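PDB 1BYR: protein (endonuclease) from Salmonella typhimurium, which belongs to the PLD-like family of alpha/beta proteins and pairs two identical subunits, each built on a mixed beta sheet flanked by helices. Local coordinates for residues A[28-33]-A[54-59]; A[17-22]-A[122-127]; A[36-41]-A[67-72]; A[101-106]-A[129-134]. All blocks are in the same frame, centred on the assembly; numbering follows the deposited sequence.

Contact 1. Residues A[28-33]-A[54-59]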
loop_
_atom_site.group_PDB
_atom_site.type_symbol
_atom_site.label_atom_id
_atom_site.label_comp_id
_atom_site.label_asym_id
_atom_site.label_seq_id
_atom_site.Cartn_x
_atom_site.Cartn_y
_atom_site.Cartn_z
ATOM N N THR A 28 22.954 4.919 -4.759
ATOM C CA THR A 28 23.419 3.817 -5.579
ATOM C C THR A 28 22.354 3.074 -6.383
ATOM O O THR A 28 22.560 2.772 -7.557
ATOM C CB THR A 28 24.184 2.796 -4.729
ATOM O OG1 THR A 28 23.298 2.244 -3.749
ATOM C CG2 THR A 28 25.356 3.458 -4.015
ATOM N N SER A 29 21.214 2.758 -5.778
ATOM C CA SER A 29 20.189 2.028 -6.532
ATOM C C SER A 29 18.738 2.295 -6.183
ATOM O O SER A 29 18.402 2.759 -5.096
ATOM C CB SER A 29 20.435 0.515 -6.437
ATOM O OG SER A 29 20.380 0.076 -5.086
ATOM N N ILE A 30 17.882 1.989 -7.151
ATOM C CA ILE A 30 16.454 2.132 -7.019
ATOM C C ILE A 30 15.834 0.986 -7.801
ATOM O O ILE A 30 16.132 0.799 -8.977
ATOM C CB ILE A 30 15.960 3.458 -7.628
ATOM C CG1 ILE A 30 16.367 4.626 -6.740
ATOM C CG2 ILE A 30 14.438 3.435 -7.774
ATOM C CD1 ILE A 30 15.699 5.931 -7.130
ATOM N N ARG A 31 14.995 0.198 -7.134
ATOM C CA ARG A 31 14.299 -0.915 -7.776
ATOM C C ARG A 31 12.845 -0.598 -7.490
ATOM O O ARG A 31 12.415 -0.688 -6.353
ATOM C CB ARG A 31 14.693 -2.247 -7.123
ATOM C CG ARG A 31 16.100 -2.735 -7.485
ATOM C CD ARG A 31 16.281 -2.847 -8.990
ATOM N NE ARG A 31 17.626 -3.284 -9.354
ATOM C CZ ARG A 31 18.577 -2.481 -9.822
ATOM N NH1 ARG A 31 18.346 -1.182 -9.988
ATOM N NH2 ARG A 31 19.764 -2.984 -10.134
ATOM N N MET A 32 12.106 -0.196 -8.520
ATOM C CA MET A 32 10.710 0.200 -8.368
ATOM C C MET A 32 9.663 -0.718 -9.006
ATOM O O MET A 32 9.883 -1.291 -10.077
ATOM C CB MET A 32 10.542 1.617 -8.928
ATOM C CG MET A 32 9.159 2.226 -8.778
ATOM S SD MET A 32 9.209 3.869 -9.501
ATOM C CE MET A 32 7.824 4.642 -8.857
ATOM N N MET A 33 8.518 -0.842 -8.324
ATOM C CA MET A 33 7.385 -1.645 -8.780
ATOM C C MET A 33 6.216 -0.676 -8.767
ATOM O O MET A 33 6.024 0.056 -7.793
ATOM C CB MET A 33 7.057 -2.784 -7.790
ATOM C CG MET A 33 8.185 -3.779 -7.488
ATOM S SD MET A 33 7.657 -5.138 -6.388
ATOM C CE MET A 33 6.945 -6.294 -7.534
ATOM N N VAL A 54 22.679 6.966 -10.229
ATOM C CA VAL A 54 21.960 5.882 -9.563
ATOM C C VAL A 54 21.477 4.802 -10.527
ATOM O O VAL A 54 20.965 5.100 -11.608
ATOM C CB VAL A 54 20.747 6.421 -8.777
ATOM C CG1 VAL A 54 19.919 5.257 -8.232
ATOM C CG2 VAL A 54 21.224 7.328 -7.642
ATOM N N ASP A 55 21.648 3.547 -10.119
ATOM C CA ASP A 55 21.231 2.398 -10.918
ATOM C C ASP A 55 19.726 2.197 -10.709
ATOM O O ASP A 55 19.295 1.603 -9.715
ATOM C CB ASP A 55 22.024 1.157 -10.477
ATOM C CG ASP A 55 21.539 -0.131 -11.123
ATOM O OD1 ASP A 55 20.685 -0.077 -12.032
ATOM O OD2 ASP A 55 22.016 -1.211 -10.722
ATOM N N VAL A 56 18.934 2.732 -11.637
ATOM C CA VAL A 56 17.474 2.641 -11.578
ATOM C C VAL A 56 16.852 1.617 -12.542
ATOM O O VAL A 56 17.124 1.630 -13.747
ATOM C CB VAL A 56 16.830 4.038 -11.872
ATOM C CG1 VAL A 56 15.318 3.988 -11.631
ATOM C CG2 VAL A 56 17.481 5.123 -10.991
ATOM N N LYS A 57 16.027 0.716 -12.004
ATOM C CA LYS A 57 15.327 -0.277 -12.823
ATOM C C LYS A 57 13.867 -0.331 -12.347
ATOM O O LYS A 57 13.583 -0.329 -11.139
ATOM C CB LYS A 57 16.002 -1.648 -12.709
ATOM C CG LYS A 57 17.362 -1.708 -13.405
ATOM C CD LYS A 57 17.862 -3.131 -13.538
ATOM C CE LYS A 57 19.334 -3.177 -13.930
ATOM N NZ LYS A 57 19.864 -4.582 -13.986
ATOM N N ILE A 58 12.937 -0.376 -13.299
ATOM C CA ILE A 58 11.516 -0.356 -12.981
ATOM C C ILE A 58 10.651 -1.401 -13.691
ATOM O O ILE A 58 10.812 -1.649 -14.884
ATOM C CB ILE A 58 10.956 1.047 -13.326
ATOM C CG1 ILE A 58 11.900 2.112 -12.777
ATOM C CG2 ILE A 58 9.539 1.223 -12.784
ATOM C CD1 ILE A 58 11.548 3.528 -13.196
ATOM N N VAL A 59 9.743 -2.037 -12.947
ATOM C CA VAL A 59 8.813 -3.003 -13.537
ATOM C C VAL A 59 7.422 -2.546 -13.158
ATOM O O VAL A 59 7.126 -2.356 -11.975
ATOM C CB VAL A 59 9.008 -4.441 -13.005
ATOM C CG1 VAL A 59 10.199 -5.061 -13.679
ATOM C CG2 VAL A 59 9.167 -4.433 -11.500
HETATM O O HOH W 1 20.680 -5.948 -11.434
#

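Contact 2. Residues A[17-22]-A[122-127]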
loop_
_atom_site.group_PDB
_atom_site.type_symbol
_atom_site.label_atom_id
_atom_site.label_comp_id
_atom_site.label_asym_id
_atom_site.label_seq_id
_atom_site.Cartn_x
_atom_site.Cartn_y
_atom_site.Cartn_z
ATOM N N VAL A 17 5.645 14.251 -0.889
ATOM C CA VAL A 17 6.962 14.753 -0.515
ATOM C C VAL A 17 7.868 13.648 0.017
ATOM O O VAL A 17 9.052 13.607 -0.310
ATOM C CB VAL A 17 6.846 15.908 0.525
ATOM C CG1 VAL A 17 8.217 16.333 0.998
ATOM C CG2 VAL A 17 6.150 17.101 -0.115
ATOM N N LEU A 18 7.315 12.743 0.824
ATOM C CA LEU A 18 8.078 11.630 1.389
ATOM C C LEU A 18 8.570 10.677 0.304
ATOM O O LEU A 18 9.718 10.221 0.327
ATOM C CB LEU A 18 7.216 10.856 2.408
ATOM C CG LEU A 18 7.884 9.643 3.052
ATOM C CD1 LEU A 18 9.247 10.043 3.600
ATOM C CD2 LEU A 18 6.999 9.087 4.168
ATOM N N VAL A 19 7.695 10.366 -0.647
ATOM C CA VAL A 19 8.067 9.485 -1.745
ATOM C C VAL A 19 9.203 10.154 -2.540
ATOM O O VAL A 19 10.184 9.497 -2.894
ATOM C CB VAL A 19 6.839 9.211 -2.660
ATOM C CG1 VAL A 19 7.270 8.462 -3.920
ATOM C CG2 VAL A 19 5.795 8.398 -1.888
ATOM N N LEU A 20 9.078 11.455 -2.797
ATOM C CA LEU A 20 10.130 12.195 -3.512
ATOM C C LEU A 20 11.431 12.168 -2.704
ATOM O O LEU A 20 12.516 12.030 -3.268
ATOM C CB LEU A 20 9.697 13.643 -3.771
ATOM C CG LEU A 20 8.580 13.720 -4.817
ATOM C CD1 LEU A 20 7.963 15.111 -4.840
ATOM C CD2 LEU A 20 9.145 13.351 -6.185
ATOM N N SER A 21 11.316 12.261 -1.379
ATOM C CA SER A 21 12.474 12.225 -0.483
ATOM C C SER A 21 13.217 10.900 -0.594
ATOM O O SER A 21 14.448 10.852 -0.550
ATOM C CB SER A 21 12.036 12.433 0.971
ATOM O OG SER A 21 13.112 12.261 1.878
ATOM N N ALA A 22 12.476 9.814 -0.740
ATOM C CA ALA A 22 13.107 8.510 -0.862
ATOM C C ALA A 22 13.883 8.405 -2.178
ATOM O O ALA A 22 15.008 7.917 -2.204
ATOM C CB ALA A 22 12.048 7.394 -0.774
ATOM N N GLU A 122 -4.511 8.527 1.047
ATOM C CA GLU A 122 -3.472 7.513 0.895
ATOM C C GLU A 122 -2.487 7.637 2.027
ATOM O O GLU A 122 -2.495 8.602 2.781
ATOM C CB GLU A 122 -2.646 7.711 -0.394
ATOM C CG GLU A 122 -3.406 8.026 -1.649
ATOM C CD GLU A 122 -3.768 6.794 -2.431
ATOM O OE1 GLU A 122 -3.551 5.679 -1.922
ATOM O OE2 GLU A 122 -4.272 6.946 -3.559
ATOM N N ASN A 123 -1.622 6.636 2.129
ATOM C CA ASN A 123 -0.549 6.660 3.100
ATOM C C ASN A 123 0.659 6.075 2.388
ATOM O O ASN A 123 0.532 5.174 1.554
ATOM C CB ASN A 123 -0.884 5.822 4.344
ATOM C CG ASN A 123 -0.897 4.331 4.068
ATOM O OD1 ASN A 123 -1.895 3.785 3.601
ATOM N ND2 ASN A 123 0.208 3.669 4.339
ATOM N N ALA A 124 1.834 6.630 2.670
ATOM C CA ALA A 124 3.074 6.113 2.129
ATOM C C ALA A 124 4.022 6.039 3.299
ATOM O O ALA A 124 4.072 6.963 4.118
ATOM C CB ALA A 124 3.656 7.066 1.036
ATOM N N VAL A 125 4.754 4.932 3.408
ATOM C CA VAL A 125 5.729 4.799 4.470
ATOM C C VAL A 125 7.096 4.521 3.869
ATOM O O VAL A 125 7.214 3.900 2.804
ATOM C CB VAL A 125 5.376 3.642 5.448
ATOM C CG1 VAL A 125 4.047 3.931 6.123
ATOM C CG2 VAL A 125 5.333 2.315 4.705
ATOM N N VAL A 126 8.132 5.034 4.530
ATOM C CA VAL A 126 9.490 4.773 4.097
ATOM C C VAL A 126 10.201 4.139 5.275
ATOM O O VAL A 126 10.359 4.761 6.320
ATOM C CB VAL A 126 10.233 6.057 3.653
ATOM C CG1 VAL A 126 11.674 5.709 3.299
ATOM C CG2 VAL A 126 9.539 6.676 2.430
ATOM N N ILE A 127 10.574 2.871 5.109
ATOM C CA ILE A 127 11.266 2.111 6.146
ATOM C C ILE A 127 12.749 2.170 5.821
ATOM O O ILE A 127 13.228 1.481 4.919
ATOM C CB ILE A 127 10.789 0.625 6.167
ATOM C CG1 ILE A 127 9.262 0.574 6.287
ATOM C CG2 ILE A 127 11.431 -0.119 7.338
ATOM C CD1 ILE A 127 8.646 -0.753 5.868
#

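Contact 3. Residues A[36-41]-A[67-72]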
loop_
_atom_site.group_PDB
_atom_site.type_symbol
_atom_site.label_atom_id
_atom_site.label_comp_id
_atom_site.label_asym_id
_atom_site.label_seq_id
_atom_site.Cartn_x
_atom_site.Cartn_y
_atom_site.Cartn_z
ATOM N N SER A 36 -0.428 1.809 -11.643
ATOM C CA SER A 36 -0.523 3.020 -12.458
ATOM C C SER A 36 0.765 3.838 -12.316
ATOM O O SER A 36 1.118 4.260 -11.219
ATOM C CB SER A 36 -1.709 3.843 -12.002
ATOM O OG SER A 36 -2.810 3.000 -11.849
ATOM N N PHE A 37 1.440 4.080 -13.441
ATOM C CA PHE A 37 2.721 4.785 -13.488
ATOM C C PHE A 37 2.556 6.053 -14.341
ATOM O O PHE A 37 2.782 6.014 -15.550
ATOM C CB PHE A 37 3.721 3.800 -14.115
ATOM C CG PHE A 37 5.159 4.235 -14.085
ATOM C CD1 PHE A 37 5.872 4.279 -12.896
ATOM C CD2 PHE A 37 5.821 4.540 -15.274
ATOM C CE1 PHE A 37 7.232 4.609 -12.885
ATOM C CE2 PHE A 37 7.176 4.873 -15.274
ATOM C CZ PHE A 37 7.879 4.912 -14.081
ATOM N N THR A 38 2.185 7.173 -13.717
ATOM C CA THR A 38 1.937 8.410 -14.480
ATOM C C THR A 38 2.396 9.780 -13.939
ATOM O O THR A 38 2.540 10.723 -14.722
ATOM C CB THR A 38 0.414 8.579 -14.785
ATOM O OG1 THR A 38 -0.289 8.804 -13.557
ATOM C CG2 THR A 38 -0.165 7.339 -15.449
ATOM N N ALA A 39 2.610 9.908 -12.634
ATOM C CA ALA A 39 2.988 11.203 -12.052
ATOM C C ALA A 39 4.255 11.869 -12.601
ATOM O O ALA A 39 5.370 11.403 -12.356
ATOM C CB ALA A 39 3.090 11.074 -10.533
ATOM N N PRO A 40 4.103 12.994 -13.327
ATOM C CA PRO A 40 5.276 13.679 -13.887
ATOM C C PRO A 40 6.366 13.984 -12.852
ATOM O O PRO A 40 7.545 13.810 -13.132
ATOM C CB PRO A 40 4.689 14.946 -14.517
ATOM C CG PRO A 40 3.274 14.572 -14.832
ATOM C CD PRO A 40 2.851 13.685 -13.685
ATOM N N ASP A 41 5.963 14.428 -11.661
ATOM C CA ASP A 41 6.899 14.748 -10.585
ATOM C C ASP A 41 7.770 13.542 -10.201
ATOM O O ASP A 41 8.974 13.681 -9.958
ATOM C CB ASP A 41 6.130 15.226 -9.362
ATOM C CG ASP A 41 5.335 14.120 -8.710
ATOM O OD1 ASP A 41 4.376 13.623 -9.336
ATOM O OD2 ASP A 41 5.675 13.740 -7.570
ATOM N N GLY A 67 -2.838 3.998 -20.908
ATOM C CA GLY A 67 -3.424 5.316 -21.078
ATOM C C GLY A 67 -2.377 6.320 -21.561
ATOM O O GLY A 67 -1.168 6.084 -21.433
ATOM N N ARG A 68 -2.823 7.450 -22.099
ATOM C CA ARG A 68 -1.898 8.454 -22.619
ATOM C C ARG A 68 -0.829 8.911 -21.623
ATOM O O ARG A 68 0.359 8.981 -21.963
ATOM C CB ARG A 68 -2.680 9.673 -23.123
ATOM C CG ARG A 68 -1.799 10.707 -23.809
ATOM C CD ARG A 68 -1.520 10.311 -25.252
ATOM N NE ARG A 68 -0.440 11.088 -25.868
ATOM C CZ ARG A 68 0.846 10.987 -25.542
ATOM N NH1 ARG A 68 1.237 10.143 -24.596
ATOM N NH2 ARG A 68 1.746 11.718 -26.186
ATOM N N ALA A 69 -1.240 9.226 -20.400
ATOM C CA ALA A 69 -0.294 9.672 -19.389
ATOM C C ALA A 69 0.726 8.565 -19.086
ATOM O O ALA A 69 1.923 8.838 -18.888
ATOM C CB ALA A 69 -1.038 10.079 -18.131
ATOM N N SER A 70 0.260 7.314 -19.069
ATOM C CA SER A 70 1.151 6.189 -18.811
ATOM C C SER A 70 2.221 6.134 -19.900
ATOM O O SER A 70 3.415 6.019 -19.608
ATOM C CB SER A 70 0.377 4.864 -18.782
ATOM O OG SER A 70 -0.394 4.769 -17.601
ATOM N N ILE A 71 1.796 6.229 -21.154
ATOM C CA ILE A 71 2.738 6.189 -22.272
ATOM C C ILE A 71 3.768 7.335 -22.227
ATOM O O ILE A 71 4.962 7.124 -22.459
ATOM C CB ILE A 71 1.971 6.181 -23.611
ATOM C CG1 ILE A 71 1.310 4.803 -23.778
ATOM C CG2 ILE A 71 2.917 6.485 -24.765
ATOM C CD1 ILE A 71 0.224 4.769 -24.830
ATOM N N ALA A 72 3.310 8.541 -21.904
ATOM C CA ALA A 72 4.196 9.695 -21.790
ATOM C C ALA A 72 5.288 9.430 -20.741
ATOM O O ALA A 72 6.461 9.697 -20.984
ATOM C CB ALA A 72 3.387 10.937 -21.406
HETATM O O HOH W 2 2.978 11.121 -17.228
#

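Contact 4. Residues A[101-106]-A[129-134]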
loop_
_atom_site.group_PDB
_atom_site.type_symbol
_atom_site.label_atom_id
_atom_site.label_comp_id
_atom_site.label_asym_id
_atom_site.label_seq_id
_atom_site.Cartn_x
_atom_site.Cartn_y
_atom_site.Cartn_z
ATOM N N ASP A 101 18.783 1.887 -2.492
ATOM C CA ASP A 101 20.104 1.516 -2.016
ATOM C C ASP A 101 20.170 0.174 -1.274
ATOM O O ASP A 101 20.954 0.005 -0.340
ATOM C CB ASP A 101 20.658 2.649 -1.140
ATOM C CG ASP A 101 20.924 3.927 -1.941
ATOM O OD1 ASP A 101 20.957 3.841 -3.186
ATOM O OD2 ASP A 101 21.083 5.008 -1.345
ATOM N N ASN A 102 19.348 -0.777 -1.701
ATOM C CA ASN A 102 19.335 -2.109 -1.116
ATOM C C ASN A 102 19.093 -2.198 0.394
ATOM O O ASN A 102 19.306 -3.244 0.991
ATOM C CB ASN A 102 20.642 -2.826 -1.465
ATOM C CG ASN A 102 20.570 -4.322 -1.217
ATOM O OD1 ASN A 102 20.045 -5.082 -2.035
ATOM N ND2 ASN A 102 21.108 -4.755 -0.083
ATOM N N VAL A 103 18.658 -1.111 1.016
ATOM C CA VAL A 103 18.405 -1.134 2.454
ATOM C C VAL A 103 17.171 -0.360 2.881
ATOM O O VAL A 103 16.773 -0.426 4.034
ATOM C CB VAL A 103 19.593 -0.575 3.258
ATOM C CG1 VAL A 103 20.893 -1.200 2.794
ATOM C CG2 VAL A 103 19.633 0.925 3.119
ATOM N N THR A 104 16.575 0.389 1.960
ATOM C CA THR A 104 15.396 1.181 2.294
ATOM C C THR A 104 14.203 0.809 1.428
ATOM O O THR A 104 14.353 0.515 0.242
ATOM C CB THR A 104 15.707 2.685 2.166
ATOM O OG1 THR A 104 16.486 3.087 3.304
ATOM C CG2 THR A 104 14.432 3.512 2.104
ATOM N N VAL A 105 13.007 0.805 2.019
ATOM C CA VAL A 105 11.799 0.432 1.286
ATOM C C VAL A 105 10.643 1.404 1.478
ATOM O O VAL A 105 10.236 1.686 2.608
ATOM C CB VAL A 105 11.276 -0.998 1.730
ATOM C CG1 VAL A 105 9.971 -1.357 0.965
ATOM C CG2 VAL A 105 12.350 -2.061 1.496
ATOM N N GLU A 106 10.128 1.928 0.373
ATOM C CA GLU A 106 8.970 2.804 0.431
ATOM C C GLU A 106 7.829 1.897 -0.006
ATOM O O GLU A 106 8.005 1.095 -0.927
ATOM C CB GLU A 106 9.094 3.955 -0.590
ATOM C CG GLU A 106 7.899 4.920 -0.625
ATOM C CD GLU A 106 6.743 4.420 -1.478
ATOM O OE1 GLU A 106 6.992 3.705 -2.469
ATOM O OE2 GLU A 106 5.578 4.743 -1.154
ATOM N N ASN A 129 16.907 1.925 6.358
ATOM C CA ASN A 129 17.963 1.097 6.909
ATOM C C ASN A 129 17.555 -0.198 7.601
ATOM O O ASN A 129 17.780 -0.391 8.791
ATOM C CB ASN A 129 18.808 1.967 7.855
ATOM C CG ASN A 129 19.359 3.206 7.152
ATOM O OD1 ASN A 129 18.979 4.347 7.433
ATOM N ND2 ASN A 129 20.257 2.986 6.207
ATOM N N MET A 130 16.949 -1.077 6.819
ATOM C CA MET A 130 16.526 -2.394 7.279
ATOM C C MET A 130 16.918 -3.300 6.131
ATOM O O MET A 130 16.082 -3.703 5.323
ATOM C CB MET A 130 15.014 -2.438 7.498
ATOM C CG MET A 130 14.570 -1.847 8.815
ATOM S SD MET A 130 12.958 -2.443 9.374
ATOM C CE MET A 130 13.328 -4.121 9.769
ATOM N N PRO A 131 18.210 -3.639 6.042
ATOM C CA PRO A 131 18.718 -4.498 4.972
ATOM C C PRO A 131 17.951 -5.790 4.722
ATOM O O PRO A 131 17.689 -6.135 3.582
ATOM C CB PRO A 131 20.168 -4.752 5.369
ATOM C CG PRO A 131 20.521 -3.613 6.262
ATOM C CD PRO A 131 19.265 -3.232 6.983
ATOM N N LYS A 132 17.596 -6.511 5.776
ATOM C CA LYS A 132 16.874 -7.773 5.602
ATOM C C LYS A 132 15.514 -7.583 4.970
ATOM O O LYS A 132 15.074 -8.403 4.163
ATOM C CB LYS A 132 16.701 -8.508 6.931
ATOM C CG LYS A 132 17.925 -8.476 7.813
ATOM C CD LYS A 132 17.653 -7.641 9.069
ATOM C CE LYS A 132 17.717 -6.148 8.774
ATOM N NZ LYS A 132 16.468 -5.498 9.197
ATOM N N LEU A 133 14.835 -6.512 5.349
ATOM C CA LEU A 133 13.522 -6.245 4.789
ATOM C C LEU A 133 13.659 -5.905 3.310
ATOM O O LEU A 133 12.883 -6.370 2.475
ATOM C CB LEU A 133 12.857 -5.080 5.521
ATOM C CG LEU A 133 11.425 -4.808 5.047
ATOM C CD1 LEU A 133 10.513 -5.955 5.500
ATOM C CD2 LEU A 133 10.934 -3.465 5.596
ATOM N N ALA A 134 14.668 -5.107 2.984
ATOM C CA ALA A 134 14.885 -4.692 1.604
ATOM C C ALA A 134 15.316 -5.840 0.684
ATOM O O ALA A 134 14.859 -5.916 -0.461
ATOM C CB ALA A 134 15.908 -3.542 1.557
#

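Contact 1. Residues A[28-33]-A[54-59]
R31 reaches across to D55 and K57. Its NH2 forms a salt bridge with D55 OD2 at 2.9 Å, meeting the oxygen from above the carboxylate plane. The guanidinium and carboxylate planes stand 67° apart. R31 NH1 adds weak bonds to D55 OD1 and D55 O. It also donates to I30 O at 3.1 Å, which holds the group turned back over the strands. The bend at chi2 (-56°) allows this. K57 runs extended beside R31, and K57 CD lies 3.8 Å above the guanidinium plane. The two cations approach to 4.2 Å between R31 NH2 and K57 NZ; a water bonds to K57 NZ and weakly to R31 NH2.

The backbones pair in parallel, within the beta-alpha-beta unit 29-34, 40-51 and 55-61. Their bonds are D55 N to T28 O, I30 N to D55 O, K57 N to I30 O, M32 N to K57 O and V59 N to M32 O.

Apolar pairs lie on both faces. I30 CG2 meets V56 CG1 at 4.0 Å and M32 CB meets I58 CG2 at 4.0 Å, under helix 40-51. M33 CG touches V59 CG2 at 4.2 Å on the R31 face, where R31 makes a cation-pi contact with W141.

Contact 2. Residues A[17-22]-A[122-127]
A22 N donates to L18 O at 3.0 Å, one helical turn that brings both residues against V126. This is helix-on-sheet packing in the alpha/beta fold of the PLD-like domain. Helix 14-25 lies against one face of the mixed sheet, over strand 122-128. The two short segments run roughly the same way, with axes 8.5 Å apart at their closest and 29° between their directions. No hydrogen bond joins them. The contact is apolar and fully buried.

L18 and V126 carry most of it. The leucine has CG anti to its backbone N (chi1 179°), and its branch point comes up against the valine. The two side chains slide past each other in opposite directions. L18 CG to V126 CG2 is 3.5 Å, tighter than usual for two carbons, and L18 CD1 is 3.6 Å from the same methyl. One turn on, A22 CB touches V126 CG2 at 4.1 Å. That single methyl therefore sits between two residues of the helix. V19 CG2 meets A124 CB at 3.9 Å, two residues earlier on the strand.

V125, on the other face from A124 and V126, packs on F137 of the second subunit. Near the start of the strand E122 OE1 bonds to H94 ND1 of that subunit and to S109 OG of its own chain. The second methyl of the leucine, L18 CD2, rests 3.6 Å from the carbonyl oxygen A124 O.

Contact 3. Residues A[36-41]-A[67-72]
T38 meets A69 and S70 with its methyl side, and its side chain can be followed outward. T38 CB lies 3.9 Å from A69 CB, so the alanine methyl packs against the start of the threonine branch. T38 CG2 stands anti to the carbonyl carbon (chi1 67° for OG1), which directs the methyl at the first turn of helix 68-79. There T38 CG2 comes to 3.4 Å from S70 OG and 3.6 Å from S70 N. The same methyl is 3.9 Å from A69 CB.

The approach to the serine oxygen is plain van der Waals contact. S70 OG has its polar partner in N65 OD1, which also accepts from F37 N. N65 thus ties the two segments together from outside them.

No direct hydrogen bond crosses between the segments. One water bridges instead, donating to T38 O at 2.6 Å and to A69 O at 3.0 Å. F37 O approaches S70 CA at 3.7 Å. It is buried here with no polar partner in the model.

Both segments lie where helices start. A39 is the N-cap residue of helix 40-51, and G67 that of helix 68-79. The F37 ring packs on I58 and I60 of strand 55-61. T38 and A39 share backbone bonds with F112, and T38 also touches K114 of helix 114-118. The contact therefore sits between the starts of two helices, beside a third helix and next to a strand of the central sheet.

Contact 4. Residues A[101-106]-A[129-134]
A classic beta bulge at V103 and T104 meets the start of helix 131-146. Its backbone takes the main polar bond: M130 N donates to V103 O at 2.9 Å, nearly straight at 169° and in the carbonyl plane. One residue earlier, N129 N donates to T104 OG1 at 3.3 Å. The T104 chi1 of -76° sets OG1 beside its own backbone N, on the side from which N129 comes. Two successive N-H groups thus grip the bulge. M130 is the N-cap residue, and M130 O accepts from A134 N at 3.1 Å in the first helical turn.

The bulge belongs to the hairpin of strands 97-100 and 104-108. D101 and N102 make its turn with left-handed backbone angles. D101 falls at the aspartate of the HxK(x)4D(x)6GSxN signature of the PLD-like family. Its OD2 accepts from K27 N.

A134 packs against the turn. A134 CB points at the hairpin and lies 3.5 Å from N102 O, an oxygen buried with no polar partner in the model. The same methyl is 3.6 Å from V103 CA. V105 CG2 follows along the strand, 3.7 Å from A134 CA. V103 spreads its two methyls over different neighbours. V103 CG1 touches P131 CG at 4.2 Å, while V103 CG2 sits 3.8 Å from N129 ND2. Near this helix start the second subunit also packs in, with V5 of that subunit on M130 and V7 of that subunit on L133.

Three of the contacts involve strands of one mixed sheet. Contacts 1 and 4 have centres about 13 Å apart and meet at D101: T28 N lies 2.8 Å from D101 OD1. Contacts 2 and 4 share the neighbouring strands 122-128 and 104-108, where I127 N is 2.8 Å from V105 O. Both also touch the second subunit. Contact 3 lies at helix starts, about 17 Å from contact 1 between centres, and joins it through F37: M32 SD is 4.0 Å from F37 CE1. Contacts 3 and 4 lie on opposite sides of the chain's centre, their own centres about 26 Å apart. L20 CD2 of contact 2 reaches D41 OD2 of contact 3 at 3.8 Å.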